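Protein CsuE (Acinetobacter baumannii, PDB 6FJY) is probably the tip adhesin of the Csu chaperone-usher pilus, caught here bound to its chaperone CsuC, and likely mediates attachment to surfaces. Local coordinates at residues 188-193 with 285-290; 214-219 with 263-268. All blocks are in the same frame, centred on the assembly; numbering follows the deposited sequence.

In the fold
Both contacts lie in the C-terminal half of the chain, which carries the Spore Coat Protein U family sequence. Following the chain from the N terminus, 188-193 takes in the last two residues of strand 167-189 and the loop after it. The chain then runs through strands 202-210, 217-220 and 242-249 and returns in strand 279-290, so interaction 1 closes a loop of 91 residues. Interaction 2 is nested inside it: 214-219 meets 263-268 after 43 intervening residues. Interaction 1 joins two strands of the large mixed sheet, whereas interaction 2 pairs strands of the three-stranded antiparallel sheet. Their centres lie 24 Å apart and their nearest atoms about 5 Å apart, without touching.

Interaction 1: 188-193 with 285-290; sequences VNFGTA and FTTKIV
V188 and F190 reach across to F285, T287 and I289 in a contact made almost entirely by side chains. No hydrogen bond links the two segments, and the nearest pair of CA atoms, those of V188 and T287, is 7.7 Å apart, too far for direct strand pairing.

The aliphatic part centres on V188. With chi1 at 175°, CG2 approaches the far end of the F285 ring, 3.7 Å from F285 CE2, and both methyls flank the T287 hydroxyl, CG1 at 3.7 Å and CG2 at 3.8 Å from T287 OG1. That hydroxyl is buried here with no polar partner in the model, so it packs among methyl groups.

The aromatic part centres on F190, whose chi1 of -75° sets CG opposite its own carbonyl carbon. I289 CD1 sits over one face of the ring, 4.0 Å from the F190 centroid and 17° off the normal, a CH-pi contact displaced toward the rim. T287 CG2 meets the same end of the ring at a slant, 3.4 Å from F190 CZ.

Strand 202-210 bridges the two strands. It pairs with both 167-189 and 279-290, the latter through backbone bonds of F285 with S204 and T287 with V202, and V202 also touches V188 and F190. V188 and N189 also pair antiparallel with a strand of the CsuC chain, so the sheet runs on across the interface, and F112 of CsuC packs on V188. A pilin-domain sheet continued by a chaperone strand, with apolar side chains turned inward beside the junction, is characteristic of the chaperone-bound, immunoglobulin-like subunits of chaperone-usher pili.

Interaction 2: 214-219 with 263-268; sequences TPYYVS and WSSLNA
Strand 263-264 is, within this chain, an outermost strand of a three-stranded antiparallel sheet, and W263 and S264 meet V218 and Y217 along it just before the chain enters a type I turn, S264 to N267. The pairing is short, two residues on each strand. V218 and W263 form a hydrogen-bonded pair: V218 N donates to W263 O at 2.9 Å, with an N-H...O angle of 176°, and W263 N returns a more bent bond to V218 O at 3.0 Å. Y217 and S264 are the adjoining non-hydrogen-bonded pair, with a CA-CA distance of 4.6 Å; here Y217 CE1 lies 4.0 Å from S264 CB.

The two tyrosines go to different surroundings. The Y217 ring leaves on the face shared with S264 and reaches the CsuC chain, where its OH bonds to F194 O and its ring meets that of F194 edge-to-face. Beyond the other side of the sheet, the Y216 hydroxyl bonds to Q281 and Y283 of strand 279-290, and this fixes the far end of the ring against the large sheet.

At the turn, S264 OG accepts from L266 N at 3.2 Å, an ST turn that holds the chain as it leaves the strand. S265 then presses inward. Its CB stands over the centre of the Y216 ring, 3.3 Å from the centroid and only 9° off the normal, a tight CH-pi contact. Y216 reaches this position by placing CG between its backbone N and carbonyl carbon, chi1 57°, which folds the ring back under the serine. The same serine grips Y216 O twice: S265 N donates to it at 3.0 Å, and S265 OG donates in the carbonyl plane, onto a lone pair, at 3.1 Å.

Interaction 1: 188-193 with 285-290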
ATOM      1  N   VAL B 188      21.954   2.123 -20.100  1.00 56.06           N
ATOM      2  CA  VAL B 188      23.313   2.645 -20.194  1.00 61.48           C
ATOM      3  C   VAL B 188      23.849   2.293 -21.579  1.00 60.06           C
ATOM      4  O   VAL B 188      24.089   1.120 -21.876  1.00 55.61           O
ATOM      5  CB  VAL B 188      24.218   2.073 -19.095  1.00 58.28           C
ATOM      6  CG1 VAL B 188      25.638   2.538 -19.314  1.00 64.68           C
ATOM      7  CG2 VAL B 188      23.733   2.497 -17.724  1.00 55.48           C
ATOM      8  N   ASN B 189      24.061   3.302 -22.424  1.00 82.89           N
ATOM      9  CA  ASN B 189      24.492   3.102 -23.809  1.00 77.74           C
ATOM     10  C   ASN B 189      25.977   3.416 -23.948  1.00 70.40           C
ATOM     11  O   ASN B 189      26.376   4.585 -23.922  1.00 64.30           O
ATOM     12  CB  ASN B 189      23.680   3.975 -24.763  1.00 86.27           C
ATOM     13  CG  ASN B 189      22.424   3.292 -25.254  1.00 96.00           C
ATOM     14  OD1 ASN B 189      22.469   2.166 -25.752  1.00 92.58           O
ATOM     15  ND2 ASN B 189      21.291   3.971 -25.120  1.00101.84           N
ATOM     16  N   PHE B 190      26.786   2.374 -24.129  1.00 74.89           N
ATOM     17  CA  PHE B 190      28.188   2.573 -24.462  1.00 78.49           C
ATOM     18  C   PHE B 190      28.340   3.100 -25.886  1.00 65.41           C
ATOM     19  O   PHE B 190      27.407   3.096 -26.692  1.00 65.83           O
ATOM     20  CB  PHE B 190      28.976   1.278 -24.309  1.00 77.49           C
ATOM     21  CG  PHE B 190      29.241   0.915 -22.893  1.00 81.34           C
ATOM     22  CD1 PHE B 190      30.251   1.542 -22.189  1.00 76.18           C
ATOM     23  CD2 PHE B 190      28.467  -0.040 -22.251  1.00 85.36           C
ATOM     24  CE1 PHE B 190      30.491   1.212 -20.869  1.00 73.87           C
ATOM     25  CE2 PHE B 190      28.706  -0.368 -20.938  1.00 80.26           C
ATOM     26  CZ  PHE B 190      29.719   0.260 -20.250  1.00 70.53           C
ATOM     27  N   GLY B 191      29.555   3.539 -26.190  1.00 74.72           N
ATOM     28  CA  GLY B 191      29.849   4.201 -27.448  1.00 83.62           C
ATOM     29  C   GLY B 191      29.825   3.319 -28.681  1.00 92.75           C
ATOM     30  O   GLY B 191      28.982   2.424 -28.807  1.00 88.55           O
ATOM     31  N   THR B 192      30.769   3.560 -29.594  1.00100.39           N
ATOM     32  CA  THR B 192      30.702   3.018 -30.945  1.00108.13           C
ATOM     33  C   THR B 192      31.005   1.527 -31.001  1.00104.97           C
ATOM     34  O   THR B 192      30.148   0.698 -30.681  1.00 91.19           O
ATOM     35  CB  THR B 192      31.670   3.775 -31.847  1.00119.93           C
ATOM     36  OG1 THR B 192      33.018   3.525 -31.420  1.00121.45           O
ATOM     37  CG2 THR B 192      31.384   5.272 -31.778  1.00127.48           C
ATOM     38  N   ALA B 193      32.221   1.189 -31.425  1.00117.86           N
ATOM     39  CA  ALA B 193      32.682  -0.188 -31.561  1.00126.50           C
ATOM     40  C   ALA B 193      34.174  -0.157 -31.863  1.00121.06           C
ATOM     41  O   ALA B 193      34.865   0.783 -31.459  1.00116.22           O
ATOM     42  CB  ALA B 193      31.905  -0.926 -32.664  1.00136.02           C
ATOM     43  N   PHE B 285      25.682   6.432 -10.898  1.00 56.23           N
ATOM     44  CA  PHE B 285      26.542   5.264 -10.993  1.00 58.47           C
ATOM     45  C   PHE B 285      27.314   5.306 -12.303  1.00 71.77           C
ATOM     46  O   PHE B 285      26.846   5.845 -13.311  1.00 46.42           O
ATOM     47  CB  PHE B 285      25.752   3.952 -10.879  1.00 46.68           C
ATOM     48  CG  PHE B 285      24.760   3.718 -11.992  1.00 61.34           C
ATOM     49  CD1 PHE B 285      23.488   4.275 -11.943  1.00 62.08           C
ATOM     50  CD2 PHE B 285      25.080   2.895 -13.068  1.00 68.01           C
ATOM     51  CE1 PHE B 285      22.574   4.045 -12.966  1.00 60.09           C
ATOM     52  CE2 PHE B 285      24.166   2.652 -14.083  1.00 60.38           C
ATOM     53  CZ  PHE B 285      22.915   3.229 -14.035  1.00 58.25           C
ATOM     54  N   THR B 286      28.512   4.739 -12.267  1.00 66.48           N
ATOM     55  CA  THR B 286      29.372   4.656 -13.437  1.00 57.08           C
ATOM     56  C   THR B 286      29.489   3.197 -13.857  1.00 67.98           C
ATOM     57  O   THR B 286      29.727   2.319 -13.020  1.00 47.25           O
ATOM     58  CB  THR B 286      30.748   5.253 -13.148  1.00 59.17           C
ATOM     59  OG1 THR B 286      30.597   6.621 -12.747  1.00 59.60           O
ATOM     60  CG2 THR B 286      31.634   5.179 -14.387  1.00 53.58           C
ATOM     61  N   THR B 287      29.290   2.943 -15.147  1.00 71.37           N
ATOM     62  CA  THR B 287      29.466   1.622 -15.730  1.00 58.74           C
ATOM     63  C   THR B 287      30.806   1.598 -16.458  1.00 69.82           C
ATOM     64  O   THR B 287      31.059   2.449 -17.317  1.00 58.45           O
ATOM     65  CB  THR B 287      28.327   1.302 -16.694  1.00 63.69           C
ATOM     66  OG1 THR B 287      27.067   1.566 -16.059  1.00 44.31           O
ATOM     67  CG2 THR B 287      28.389  -0.167 -17.119  1.00 66.49           C
ATOM     68  N   LYS B 288      31.665   0.641 -16.110  1.00 71.06           N
ATOM     69  CA  LYS B 288      32.992   0.554 -16.708  1.00 73.86           C
ATOM     70  C   LYS B 288      33.200  -0.807 -17.363  1.00 66.55           C
ATOM     71  O   LYS B 288      32.759  -1.835 -16.842  1.00 55.84           O
ATOM     72  CB  LYS B 288      34.100   0.790 -15.669  1.00 73.46           C
ATOM     73  CG  LYS B 288      33.887   1.978 -14.741  1.00 73.51           C
ATOM     74  CD  LYS B 288      34.974   2.015 -13.670  1.00 67.73           C
ATOM     75  CE  LYS B 288      34.886   3.257 -12.799  1.00 77.60           C
ATOM     76  NZ  LYS B 288      35.892   3.214 -11.693  1.00 83.08           N
ATOM     77  N   ILE B 289      33.891  -0.797 -18.500  1.00 75.35           N
ATOM     78  CA  ILE B 289      34.340  -2.012 -19.172  1.00 64.25           C
ATOM     79  C   ILE B 289      35.537  -2.592 -18.432  1.00 68.14           C
ATOM     80  O   ILE B 289      36.472  -1.864 -18.073  1.00 72.52           O
ATOM     81  CB  ILE B 289      34.717  -1.699 -20.634  1.00 73.31           C
ATOM     82  CG1 ILE B 289      33.522  -1.152 -21.421  1.00 71.11           C
ATOM     83  CG2 ILE B 289      35.337  -2.925 -21.307  1.00 73.99           C
ATOM     84  CD1 ILE B 289      32.417  -2.155 -21.623  1.00 71.33           C
ATOM     85  N   VAL B 290      35.545  -3.909 -18.239  1.00 81.97           N
ATOM     86  CA  VAL B 290      36.746  -4.632 -17.825  1.00 88.92           C
ATOM     87  C   VAL B 290      37.113  -5.638 -18.913  1.00 90.93           C
ATOM     88  O   VAL B 290      36.242  -6.346 -19.431  1.00 82.55           O
ATOM     89  CB  VAL B 290      36.568  -5.349 -16.474  1.00 92.60           C
ATOM     90  CG1 VAL B 290      37.938  -5.790 -15.944  1.00 87.80           C
ATOM     91  CG2 VAL B 290      35.810  -4.476 -15.457  1.00 73.22           C
TER

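Interaction 2: 214-219 with 263-268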
ATOM      1  N   THR B 214       9.028   6.213   3.519  1.00 66.53           N
ATOM      2  CA  THR B 214       9.055   4.888   2.904  1.00 61.96           C
ATOM      3  C   THR B 214      10.486   4.509   2.568  1.00 62.78           C
ATOM      4  O   THR B 214      10.943   4.654   1.426  1.00 61.17           O
ATOM      5  CB  THR B 214       8.162   4.862   1.670  1.00 54.83           C
ATOM      6  OG1 THR B 214       6.846   5.290   2.054  1.00 50.85           O
ATOM      7  CG2 THR B 214       8.094   3.460   1.090  1.00 58.39           C
ATOM      8  N   PRO B 215      11.232   4.017   3.550  1.00 64.60           N
ATOM      9  CA  PRO B 215      12.622   3.628   3.291  1.00 62.16           C
ATOM     10  C   PRO B 215      12.696   2.332   2.499  1.00 61.45           C
ATOM     11  O   PRO B 215      11.739   1.558   2.422  1.00 45.99           O
ATOM     12  CB  PRO B 215      13.210   3.460   4.695  1.00 62.59           C
ATOM     13  CG  PRO B 215      12.036   3.087   5.542  1.00 63.64           C
ATOM     14  CD  PRO B 215      10.818   3.758   4.943  1.00 55.15           C
ATOM     15  N   TYR B 216      13.870   2.101   1.908  1.00 66.84           N
ATOM     16  CA  TYR B 216      14.090   0.939   1.058  1.00 57.43           C
ATOM     17  C   TYR B 216      15.580   0.775   0.809  1.00 54.55           C
ATOM     18  O   TYR B 216      16.366   1.706   1.005  1.00 42.69           O
ATOM     19  CB  TYR B 216      13.346   1.068  -0.274  1.00 64.55           C
ATOM     20  CG  TYR B 216      13.703   2.307  -1.061  1.00 64.43           C
ATOM     21  CD1 TYR B 216      14.767   2.301  -1.953  1.00 71.24           C
ATOM     22  CD2 TYR B 216      12.972   3.478  -0.924  1.00 63.01           C
ATOM     23  CE1 TYR B 216      15.098   3.425  -2.678  1.00 68.93           C
ATOM     24  CE2 TYR B 216      13.297   4.608  -1.653  1.00 67.06           C
ATOM     25  CZ  TYR B 216      14.368   4.574  -2.525  1.00 67.28           C
ATOM     26  OH  TYR B 216      14.718   5.682  -3.254  1.00 41.52           O
ATOM     27  N   TYR B 217      15.956  -0.435   0.389  1.00 56.26           N
ATOM     28  CA  TYR B 217      17.289  -0.728  -0.126  1.00 49.28           C
ATOM     29  C   TYR B 217      17.185  -1.046  -1.616  1.00 51.72           C
ATOM     30  O   TYR B 217      16.253  -1.738  -2.042  1.00 43.43           O
ATOM     31  CB  TYR B 217      17.929  -1.913   0.601  1.00 41.14           C
ATOM     32  CG  TYR B 217      18.248  -1.700   2.069  1.00 66.28           C
ATOM     33  CD1 TYR B 217      19.486  -1.198   2.472  1.00 60.44           C
ATOM     34  CD2 TYR B 217      17.327  -2.037   3.055  1.00 57.10           C
ATOM     35  CE1 TYR B 217      19.790  -1.022   3.818  1.00 51.76           C
ATOM     36  CE2 TYR B 217      17.622  -1.859   4.392  1.00 62.89           C
ATOM     37  CZ  TYR B 217      18.860  -1.362   4.767  1.00 52.74           C
ATOM     38  OH  TYR B 217      19.133  -1.185   6.102  1.00 58.62           O
ATOM     39  N   VAL B 218      18.133  -0.532  -2.402  1.00 47.59           N
ATOM     40  CA  VAL B 218      18.229  -0.802  -3.838  1.00 51.27           C
ATOM     41  C   VAL B 218      19.445  -1.692  -4.082  1.00 53.93           C
ATOM     42  O   VAL B 218      20.586  -1.287  -3.822  1.00 37.77           O
ATOM     43  CB  VAL B 218      18.352   0.489  -4.667  1.00 54.76           C
ATOM     44  CG1 VAL B 218      18.179   0.183  -6.153  1.00 56.01           C
ATOM     45  CG2 VAL B 218      17.374   1.508  -4.227  1.00 51.21           C
ATOM     46  N   SER B 219      19.205  -2.888  -4.607  1.00 52.12           N
ATOM     47  CA  SER B 219      20.276  -3.808  -4.958  1.00 52.65           C
ATOM     48  C   SER B 219      20.266  -4.059  -6.463  1.00 51.85           C
ATOM     49  O   SER B 219      19.229  -3.930  -7.121  1.00 40.95           O
ATOM     50  CB  SER B 219      20.134  -5.140  -4.181  1.00 46.91           C
ATOM     51  OG  SER B 219      19.989  -4.878  -2.794  1.00 42.26           O
ATOM     52  N   TRP B 263      22.402  -0.365  -1.625  1.00 54.54           N
ATOM     53  CA  TRP B 263      22.370   1.082  -1.504  1.00 55.55           C
ATOM     54  C   TRP B 263      21.128   1.490  -0.739  1.00 50.58           C
ATOM     55  O   TRP B 263      20.007   1.279  -1.210  1.00 43.58           O
ATOM     56  CB  TRP B 263      22.401   1.746  -2.880  1.00 53.37           C
ATOM     57  CG  TRP B 263      22.973   3.112  -2.845  1.00 53.49           C
ATOM     58  CD1 TRP B 263      23.020   3.954  -1.778  1.00 54.53           C
ATOM     59  CD2 TRP B 263      23.600   3.798  -3.930  1.00 59.04           C
ATOM     60  NE1 TRP B 263      23.638   5.126  -2.126  1.00 63.96           N
ATOM     61  CE2 TRP B 263      24.002   5.060  -3.446  1.00 63.28           C
ATOM     62  CE3 TRP B 263      23.847   3.473  -5.269  1.00 56.66           C
ATOM     63  CZ2 TRP B 263      24.646   5.999  -4.245  1.00 68.10           C
ATOM     64  CZ3 TRP B 263      24.494   4.408  -6.066  1.00 77.15           C
ATOM     65  CH2 TRP B 263      24.883   5.657  -5.549  1.00 77.94           C
ATOM     66  N   SER B 264      21.339   2.087   0.430  1.00 56.65           N
ATOM     67  CA  SER B 264      20.245   2.540   1.262  1.00 56.80           C
ATOM     68  C   SER B 264      19.666   3.835   0.718  1.00 59.66           C
ATOM     69  O   SER B 264      20.398   4.742   0.306  1.00 46.81           O
ATOM     70  CB  SER B 264      20.715   2.740   2.703  1.00 55.78           C
ATOM     71  OG  SER B 264      19.733   3.442   3.446  1.00 50.27           O
ATOM     72  N   SER B 265      18.334   3.914   0.740  1.00 60.07           N
ATOM     73  CA  SER B 265      17.626   5.097   0.275  1.00 54.56           C
ATOM     74  C   SER B 265      18.037   6.358   1.027  1.00 62.98           C
ATOM     75  O   SER B 265      17.792   7.465   0.539  1.00 68.88           O
ATOM     76  CB  SER B 265      16.119   4.867   0.393  1.00 48.72           C
ATOM     77  OG  SER B 265      15.739   4.619   1.742  1.00 46.51           O
ATOM     78  N   LEU B 266      18.672   6.221   2.187  1.00 62.83           N
ATOM     79  CA  LEU B 266      19.145   7.379   2.928  1.00 65.90           C
ATOM     80  C   LEU B 266      20.454   7.969   2.395  1.00 66.13           C
ATOM     81  O   LEU B 266      20.854   9.037   2.868  1.00 58.50           O
ATOM     82  CB  LEU B 266      19.324   7.008   4.410  1.00 72.98           C
ATOM     83  CG  LEU B 266      18.183   7.059   5.440  1.00 82.56           C
ATOM     84  CD1 LEU B 266      16.800   6.848   4.845  1.00 79.56           C
ATOM     85  CD2 LEU B 266      18.442   6.022   6.516  1.00 82.14           C
ATOM     86  N   ASN B 267      21.124   7.337   1.424  1.00 74.40           N
ATOM     87  CA  ASN B 267      22.524   7.672   1.126  1.00 77.14           C
ATOM     88  C   ASN B 267      22.773   7.938  -0.356  1.00 79.08           C
ATOM     89  O   ASN B 267      23.750   7.451  -0.925  1.00 72.20           O
ATOM     90  CB  ASN B 267      23.475   6.567   1.572  1.00 72.10           C
ATOM     91  CG  ASN B 267      23.954   6.757   2.986  1.00 86.37           C
ATOM     92  OD1 ASN B 267      24.367   5.807   3.644  1.00 85.68           O
ATOM     93  ND2 ASN B 267      23.897   7.992   3.466  1.00 97.16           N
ATOM     94  N   ALA B 268      21.938   8.759  -0.993  1.00 93.59           N
ATOM     95  CA  ALA B 268      22.262   9.232  -2.337  1.00102.44           C
ATOM     96  C   ALA B 268      21.333  10.340  -2.800  1.00106.27           C
ATOM     97  O   ALA B 268      20.155  10.073  -3.065  1.00106.72           O
ATOM     98  CB  ALA B 268      22.188   8.095  -3.351  1.00108.90           C
TER